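Local coordinates for protein transcription factor MBP1 (Magnaporthe oryzae, PDB 4UX5) that binds DNA through the winged helix-turn-helix domain seen here and probably activates transcription by RNA polymerase II in the nucleus, at residues H51-A55 / A56-K60; E97-A100 / H101-N104. One frame throughout, in Å; residues are numbered along the deposited sequence.

Contacts 1 and 2 both lie at the C-terminal ends of helices, 49-55 and 93-102, of one winged helix-turn-helix domain. Residues 51-60 turn toward helix 60-71, with Lys54 and Lys60 reaching the DNA; residues 97-104 finish helix 93-102, about 10 Å from the nucleic acid at the nearest atoms. Each is partly buried: the leucines, and Ala100 in contact 2, face inward, while His101 and Arg102 are exposed. Contact 1 relies on a backbone hydrogen bond, apolar packing and charged tips on DNA, whereas contact 2 draws on an asparagine amide and, more weakly, a histidine ring bonded to carbonyls of the preceding turn. They meet where Asn103, turned inward, packs on Leu53 and Phe58.

Contact 1: residues H51-A55 / A56-K60; sequences HILKA and AGFDK. With nucleotides of chain C.
Leu53 and Phe58 form the apolar part of this local turn. The leucine CD2 rests 4.0 Å from CD2 of the phenylalanine ring, while the carbonyl oxygen Leu53 O sits at the ring's edge, near its plane, and 3.5 Å from Phe58 CB. The ring thus lies beside the helix the chain has just left.

A backbone hydrogen bond closes the last helical turn: Ala56 N donates to Ile52 O over 3.0 Å. Ala56 is already the first residue to abandon helical angles.

The charged interactions reach the DNA from both sides of the turn. Lys54, bent at chi3 (64°), brings NZ to within 2.7 Å of OP1 of DC9 of chain C, a hydrogen bond to the phosphate of the DNA backbone. Lys60, kinked at chi2 and chi4, instead sends NZ to N7 of DG10 of chain C at 2.9 Å, a hydrogen bond on the major-groove edge of the guanine, consistent with a part in base recognition.

Two helices joined by a short turn, with lysines on the DNA, are consistent with the helix-turn-helix element of this winged domain. Asp59 is the N-cap residue of helix 60-71, so the turn joins helix 49-55 directly to that helix. Leu53 packs on Leu67 and Arg63, Phe58 on Ile66, and Ile52 on Ile105 and Leu109 in the loop between helices 93-102 and 110-114.

Contact 2: residues E97-A100 / H101-N104; sequences EALA and HRNN
Asn103 turns its side chain back onto the helix it terminates, and its amide adds a second bond to a carbonyl of the last turn, that of Leu99. Asn103 ND2 donates to Leu99 O over 2.8 Å in an almost straight bond (175°), with the acceptor lying in the amide plane, a geometry that fixes the rotation of the amide. The same carbonyl oxygen also receives a weak bond from Asn103 N, so one residue engages it twice. CG stands beside the backbone N (chi1 -67°), which lets the amide swing toward the preceding turn, where ND2 also lies 3.3 Å from Leu99 CD1.

Two residues earlier, Glu97 O is likewise used twice. It accepts His101 N in the regular helical bond and, more weakly, His101 ND1 at 2.8 Å. The glutamate and histidine side chains run alongside each other in the same direction: Glu97 CG approaches His101 CE1 to 3.5 Å, and OE2 lies at the ring edge in its plane. Phe106 stacks on the imidazole.

Arg102 crosses Leu99 at about a right angle. Its NH2 lies 3.3 Å from Leu99 CD1, and Leu99 CA lies over one face of the guanidinium, offset toward its rim. Bending at chi3 (-48°) brings this flat group back over the helix, while Arg102 N bonds to Ala98 O at 2.9 Å.

Inward, Leu99 reaches Ala49 and Val71, and Ala100 packs on Phe113. Beyond Asn103 the chain reverses: Asn104, with positive phi, bonds through N to His101 O, and Ile105 N returns to Ala100 O. This is the Schellman motif, a classical C-terminal helix cap, here ending helix 93-102 of the KilA-N domain.

Contact 1: residues H51-A55 / A56-K60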
ATOM      1  N   HIS A  51     -11.812  -1.457   9.717  1.00 29.67           N
ATOM      2  CA  HIS A  51     -12.207  -1.592  11.116  1.00 29.60           C
ATOM      3  C   HIS A  51     -13.694  -1.908  11.244  1.00 35.72           C
ATOM      4  O   HIS A  51     -14.105  -2.666  12.122  1.00 36.35           O
ATOM      5  CB  HIS A  51     -11.888  -0.315  11.897  1.00 36.37           C
ATOM      6  CG  HIS A  51     -10.425  -0.047  12.061  1.00 34.80           C
ATOM      7  ND1 HIS A  51      -9.941   1.125  12.600  1.00 33.47           N
ATOM      8  CD2 HIS A  51      -9.338  -0.797  11.760  1.00 29.53           C
ATOM      9  CE1 HIS A  51      -8.622   1.087  12.624  1.00 25.45           C
ATOM     10  NE2 HIS A  51      -8.230  -0.070  12.119  1.00 29.43           N
ATOM     11  N   ILE A  52     -14.496  -1.310  10.367  1.00 33.02           N
ATOM     12  CA  ILE A  52     -15.941  -1.509  10.386  1.00 35.73           C
ATOM     13  C   ILE A  52     -16.292  -2.944  10.012  1.00 37.50           C
ATOM     14  O   ILE A  52     -17.052  -3.607  10.715  1.00 39.27           O
ATOM     15  CB  ILE A  52     -16.658  -0.536   9.428  1.00 37.17           C
ATOM     16  CG1 ILE A  52     -16.420   0.914   9.860  1.00 35.98           C
ATOM     17  CG2 ILE A  52     -18.147  -0.837   9.377  1.00 40.67           C
ATOM     18  CD1 ILE A  52     -17.036   1.939   8.934  1.00 37.53           C
ATOM     19  N   LEU A  53     -15.728  -3.423   8.908  1.00 44.36           N
ATOM     20  CA  LEU A  53     -15.986  -4.783   8.446  1.00 39.62           C
ATOM     21  C   LEU A  53     -15.448  -5.826   9.427  1.00 48.19           C
ATOM     22  O   LEU A  53     -15.968  -6.938   9.502  1.00 52.77           O
ATOM     23  CB  LEU A  53     -15.381  -4.998   7.058  1.00 40.17           C
ATOM     24  CG  LEU A  53     -16.023  -4.173   5.941  1.00 43.49           C
ATOM     25  CD1 LEU A  53     -15.338  -4.439   4.609  1.00 42.91           C
ATOM     26  CD2 LEU A  53     -17.518  -4.458   5.850  1.00 45.42           C
ATOM     27  N   LYS A  54     -14.412  -5.462  10.178  1.00 43.42           N
ATOM     28  CA  LYS A  54     -13.887  -6.328  11.231  1.00 42.02           C
ATOM     29  C   LYS A  54     -14.804  -6.321  12.446  1.00 48.40           C
ATOM     30  O   LYS A  54     -14.860  -7.294  13.198  1.00 53.90           O
ATOM     31  CB  LYS A  54     -12.479  -5.897  11.644  1.00 38.17           C
ATOM     32  CG  LYS A  54     -11.391  -6.293  10.667  1.00 38.58           C
ATOM     33  CD  LYS A  54     -10.066  -5.639  11.025  1.00 37.31           C
ATOM     34  CE  LYS A  54      -9.554  -6.122  12.373  1.00 39.37           C
ATOM     35  NZ  LYS A  54      -8.225  -5.537  12.706  1.00 37.93           N
ATOM     36  N   ALA A  55     -15.509  -5.210  12.642  1.00 45.36           N
ATOM     37  CA  ALA A  55     -16.492  -5.109  13.714  1.00 44.48           C
ATOM     38  C   ALA A  55     -17.670  -6.024  13.404  1.00 46.86           C
ATOM     39  O   ALA A  55     -18.264  -6.618  14.303  1.00 45.82           O
ATOM     40  CB  ALA A  55     -16.952  -3.670  13.893  1.00 38.76           C
ATOM     41  N   ALA A  56     -18.002  -6.133  12.122  1.00 54.33           N
ATOM     42  CA  ALA A  56     -18.934  -7.150  11.663  1.00 65.06           C
ATOM     43  C   ALA A  56     -18.221  -8.499  11.683  1.00 73.90           C
ATOM     44  O   ALA A  56     -17.021  -8.567  11.945  1.00 76.46           O
ATOM     45  CB  ALA A  56     -19.450  -6.824  10.272  1.00 63.18           C
ATOM     46  N   GLY A  57     -18.949  -9.574  11.401  1.00 84.37           N
ATOM     47  CA  GLY A  57     -18.395 -10.913  11.532  1.00 86.61           C
ATOM     48  C   GLY A  57     -17.398 -11.335  10.464  1.00 85.17           C
ATOM     49  O   GLY A  57     -16.922 -12.470  10.476  1.00 86.02           O
ATOM     50  N   PHE A  58     -17.069 -10.423   9.553  1.00 72.12           N
ATOM     51  CA  PHE A  58     -16.252 -10.754   8.387  1.00 63.94           C
ATOM     52  C   PHE A  58     -14.784 -11.023   8.703  1.00 57.61           C
ATOM     53  O   PHE A  58     -14.129 -10.237   9.386  1.00 58.00           O
ATOM     54  CB  PHE A  58     -16.341  -9.633   7.353  1.00 53.45           C
ATOM     55  CG  PHE A  58     -17.729  -9.385   6.856  1.00 54.81           C
ATOM     56  CD1 PHE A  58     -18.428 -10.383   6.198  1.00 55.65           C
ATOM     57  CD2 PHE A  58     -18.338  -8.156   7.046  1.00 54.04           C
ATOM     58  CE1 PHE A  58     -19.714 -10.160   5.738  1.00 59.20           C
ATOM     59  CE2 PHE A  58     -19.623  -7.927   6.588  1.00 57.05           C
ATOM     60  CZ  PHE A  58     -20.312  -8.930   5.931  1.00 58.38           C
ATOM     61  N   ASP A  59     -14.274 -12.135   8.182  1.00 57.22           N
ATOM     62  CA  ASP A  59     -12.854 -12.455   8.288  1.00 57.79           C
ATOM     63  C   ASP A  59     -12.100 -11.884   7.089  1.00 56.95           C
ATOM     64  O   ASP A  59     -12.690 -11.199   6.255  1.00 54.95           O
ATOM     65  CB  ASP A  59     -12.646 -13.966   8.387  1.00 67.02           C
ATOM     66  CG  ASP A  59     -13.101 -14.700   7.143  1.00 76.55           C
ATOM     67  OD1 ASP A  59     -13.967 -14.168   6.416  1.00 79.49           O
ATOM     68  OD2 ASP A  59     -12.597 -15.812   6.892  1.00 81.23           O
ATOM     69  N   LYS A  60     -10.806 -12.184   6.996  1.00 54.41           N
ATOM     70  CA  LYS A  60      -9.940 -11.547   6.003  1.00 54.11           C
ATOM     71  C   LYS A  60     -10.424 -11.702   4.550  1.00 48.51           C
ATOM     72  O   LYS A  60     -10.595 -10.697   3.860  1.00 47.98           O
ATOM     73  CB  LYS A  60      -8.502 -12.068   6.135  1.00 45.26           C
ATOM     74  CG  LYS A  60      -7.476 -11.269   5.340  1.00 44.73           C
ATOM     75  CD  LYS A  60      -7.439  -9.817   5.801  1.00 50.14           C
ATOM     76  CE  LYS A  60      -6.395  -9.008   5.040  1.00 49.65           C
ATOM     77  NZ  LYS A  60      -5.012  -9.522   5.251  1.00 50.74           N
TER
ATOM     78  P    DG C  10      -7.209  -3.836   4.026  1.00 30.61           P
ATOM     79  OP1  DG C  10      -8.312  -2.852   3.917  1.00 40.88           O
ATOM     80  OP2  DG C  10      -7.477  -5.206   4.519  1.00 33.98           O
ATOM     81  O5'  DG C  10      -6.508  -3.919   2.593  1.00 30.93           O
ATOM     82  C5'  DG C  10      -6.031  -2.731   1.972  1.00 37.86           C
ATOM     83  C4'  DG C  10      -4.890  -3.033   1.014  1.00 39.30           C
ATOM     84  O4'  DG C  10      -3.903  -3.873   1.673  1.00 38.09           O
ATOM     85  C3'  DG C  10      -5.290  -3.777  -0.258  1.00 40.25           C
ATOM     86  O3'  DG C  10      -4.533  -3.288  -1.347  1.00 45.86           O
ATOM     87  C2'  DG C  10      -4.924  -5.220   0.066  1.00 38.06           C
ATOM     88  C1'  DG C  10      -3.666  -5.022   0.890  1.00 38.84           C
ATOM     89  N9   DG C  10      -3.374  -6.137   1.779  1.00 37.63           N
ATOM     90  C8   DG C  10      -4.233  -6.727   2.673  1.00 33.56           C
ATOM     91  N7   DG C  10      -3.695  -7.713   3.336  1.00 31.58           N
ATOM     92  C5   DG C  10      -2.397  -7.782   2.849  1.00 37.52           C
ATOM     93  C6   DG C  10      -1.341  -8.657   3.195  1.00 33.39           C
ATOM     94  O6   DG C  10      -1.347  -9.575   4.026  1.00 33.59           O
ATOM     95  N1   DG C  10      -0.186  -8.387   2.461  1.00 34.60           N
ATOM     96  C2   DG C  10      -0.069  -7.395   1.516  1.00 38.25           C
ATOM     97  N2   DG C  10       1.123  -7.285   0.913  1.00 36.50           N
ATOM     98  N3   DG C  10      -1.052  -6.567   1.185  1.00 38.11           N
ATOM     99  C4   DG C  10      -2.183  -6.819   1.889  1.00 38.01           C
ATOM    100  P    DC C   9      -5.779  -5.807   9.627  1.00 41.04           P
ATOM    101  OP1  DC C   9      -6.386  -5.027  10.730  1.00 44.61           O
ATOM    102  OP2  DC C   9      -6.134  -7.231   9.443  1.00 44.74           O
ATOM    103  O5'  DC C   9      -6.026  -5.035   8.247  1.00 41.11           O
ATOM    104  C5'  DC C   9      -5.720  -3.646   8.150  1.00 38.35           C
ATOM    105  C4'  DC C   9      -4.786  -3.367   6.983  1.00 41.08           C
ATOM    106  O4'  DC C   9      -3.477  -3.887   7.273  1.00 44.88           O
ATOM    107  C3'  DC C   9      -5.171  -4.025   5.673  1.00 37.69           C
ATOM    108  O3'  DC C   9      -6.082  -3.191   4.972  1.00 39.15           O
ATOM    109  C2'  DC C   9      -3.829  -4.138   4.934  1.00 34.83           C
ATOM    110  C1'  DC C   9      -2.784  -4.085   6.059  1.00 30.24           C
ATOM    111  N1   DC C   9      -1.955  -5.326   6.185  1.00 30.72           N
ATOM    112  C2   DC C   9      -0.690  -5.386   5.583  1.00 31.55           C
ATOM    113  O2   DC C   9      -0.279  -4.413   4.941  1.00 31.79           O
ATOM    114  N3   DC C   9       0.047  -6.515   5.717  1.00 32.44           N
ATOM    115  C4   DC C   9      -0.428  -7.544   6.415  1.00 32.41           C
ATOM    116  N4   DC C   9       0.337  -8.634   6.519  1.00 33.64           N
ATOM    117  C5   DC C   9      -1.710  -7.504   7.037  1.00 36.50           C
ATOM    118  C6   DC C   9      -2.432  -6.385   6.899  1.00 30.77           C
TER

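Contact 2: residues E97-A100 / H101-N104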
ATOM      1  N   GLU A  97     -20.921   5.336   7.186  1.00 37.51           N
ATOM      2  CA  GLU A  97     -22.238   5.126   7.777  1.00 45.84           C
ATOM      3  C   GLU A  97     -23.087   4.228   6.888  1.00 45.80           C
ATOM      4  O   GLU A  97     -23.800   3.352   7.377  1.00 48.09           O
ATOM      5  CB  GLU A  97     -22.944   6.462   8.013  1.00 51.09           C
ATOM      6  CG  GLU A  97     -24.383   6.327   8.484  1.00 59.87           C
ATOM      7  CD  GLU A  97     -24.969   7.640   8.968  1.00 66.74           C
ATOM      8  OE1 GLU A  97     -24.217   8.634   9.047  1.00 67.99           O
ATOM      9  OE2 GLU A  97     -26.181   7.677   9.273  1.00 70.84           O
ATOM     10  N   ALA A  98     -22.998   4.449   5.580  1.00 45.66           N
ATOM     11  CA  ALA A  98     -23.721   3.637   4.610  1.00 46.06           C
ATOM     12  C   ALA A  98     -23.247   2.190   4.663  1.00 45.08           C
ATOM     13  O   ALA A  98     -24.053   1.262   4.722  1.00 46.69           O
ATOM     14  CB  ALA A  98     -23.549   4.204   3.211  1.00 48.32           C
ATOM     15  N   LEU A  99     -21.930   2.012   4.649  1.00 42.91           N
ATOM     16  CA  LEU A  99     -21.315   0.691   4.724  1.00 47.95           C
ATOM     17  C   LEU A  99     -21.715  -0.051   5.995  1.00 47.43           C
ATOM     18  O   LEU A  99     -21.984  -1.252   5.966  1.00 48.73           O
ATOM     19  CB  LEU A  99     -19.791   0.809   4.656  1.00 40.46           C
ATOM     20  CG  LEU A  99     -18.993  -0.494   4.716  1.00 40.44           C
ATOM     21  CD1 LEU A  99     -19.205  -1.308   3.452  1.00 44.09           C
ATOM     22  CD2 LEU A  99     -17.514  -0.211   4.931  1.00 42.57           C
ATOM     23  N   ALA A 100     -21.750   0.674   7.108  1.00 39.04           N
ATOM     24  CA  ALA A 100     -22.091   0.085   8.394  1.00 38.09           C
ATOM     25  C   ALA A 100     -23.545  -0.374   8.411  1.00 51.36           C
ATOM     26  O   ALA A 100     -23.875  -1.400   9.007  1.00 51.32           O
ATOM     27  CB  ALA A 100     -21.831   1.077   9.517  1.00 35.88           C
ATOM     28  N   HIS A 101     -24.412   0.389   7.755  1.00 50.84           N
ATOM     29  CA  HIS A 101     -25.811   0.008   7.636  1.00 52.65           C
ATOM     30  C   HIS A 101     -25.957  -1.234   6.763  1.00 55.17           C
ATOM     31  O   HIS A 101     -26.564  -2.217   7.185  1.00 56.06           O
ATOM     32  CB  HIS A 101     -26.643   1.161   7.068  1.00 53.43           C
ATOM     33  CG  HIS A 101     -27.023   2.190   8.087  1.00 51.23           C
ATOM     34  ND1 HIS A 101     -26.495   3.464   8.094  1.00 51.25           N
ATOM     35  CD2 HIS A 101     -27.876   2.132   9.136  1.00 51.53           C
ATOM     36  CE1 HIS A 101     -27.009   4.146   9.099  1.00 51.15           C
ATOM     37  NE2 HIS A 101     -27.851   3.361   9.750  1.00 52.30           N
ATOM     38  N   ARG A 102     -25.378  -1.188   5.563  1.00 56.94           N
ATOM     39  CA  ARG A 102     -25.472  -2.288   4.599  1.00 60.62           C
ATOM     40  C   ARG A 102     -24.961  -3.611   5.162  1.00 59.11           C
ATOM     41  O   ARG A 102     -25.380  -4.681   4.721  1.00 61.87           O
ATOM     42  CB  ARG A 102     -24.703  -1.955   3.314  1.00 66.18           C
ATOM     43  CG  ARG A 102     -25.223  -0.746   2.554  1.00 72.98           C
ATOM     44  CD  ARG A 102     -24.730  -0.738   1.112  1.00 80.29           C
ATOM     45  NE  ARG A 102     -23.294  -0.991   1.001  1.00 83.47           N
ATOM     46  CZ  ARG A 102     -22.361  -0.042   0.979  1.00 83.22           C
ATOM     47  NH1 ARG A 102     -22.706   1.235   1.069  1.00 83.90           N
ATOM     48  NH2 ARG A 102     -21.081  -0.371   0.867  1.00 81.90           N
ATOM     49  N   ASN A 103     -24.057  -3.535   6.132  1.00 49.97           N
ATOM     50  CA  ASN A 103     -23.490  -4.732   6.738  1.00 52.79           C
ATOM     51  C   ASN A 103     -23.962  -4.935   8.176  1.00 54.89           C
ATOM     52  O   ASN A 103     -23.335  -5.662   8.946  1.00 54.04           O
ATOM     53  CB  ASN A 103     -21.963  -4.680   6.683  1.00 48.68           C
ATOM     54  CG  ASN A 103     -21.430  -4.761   5.264  1.00 46.22           C
ATOM     55  OD1 ASN A 103     -21.179  -5.848   4.744  1.00 48.11           O
ATOM     56  ND2 ASN A 103     -21.260  -3.608   4.627  1.00 41.10           N
ATOM     57  N   ASN A 104     -25.061  -4.273   8.528  1.00 54.92           N
ATOM     58  CA  ASN A 104     -25.764  -4.527   9.786  1.00 58.52           C
ATOM     59  C   ASN A 104     -24.894  -4.363  11.036  1.00 50.49           C
ATOM     60  O   ASN A 104     -24.820  -5.268  11.867  1.00 53.39           O
ATOM     61  CB  ASN A 104     -26.359  -5.941   9.757  1.00 57.27           C
ATOM     62  CG  ASN A 104     -27.501  -6.122  10.743  1.00 64.95           C
ATOM     63  OD1 ASN A 104     -28.285  -5.203  10.982  1.00 62.49           O
ATOM     64  ND2 ASN A 104     -27.599  -7.316  11.319  1.00 66.28           N
TER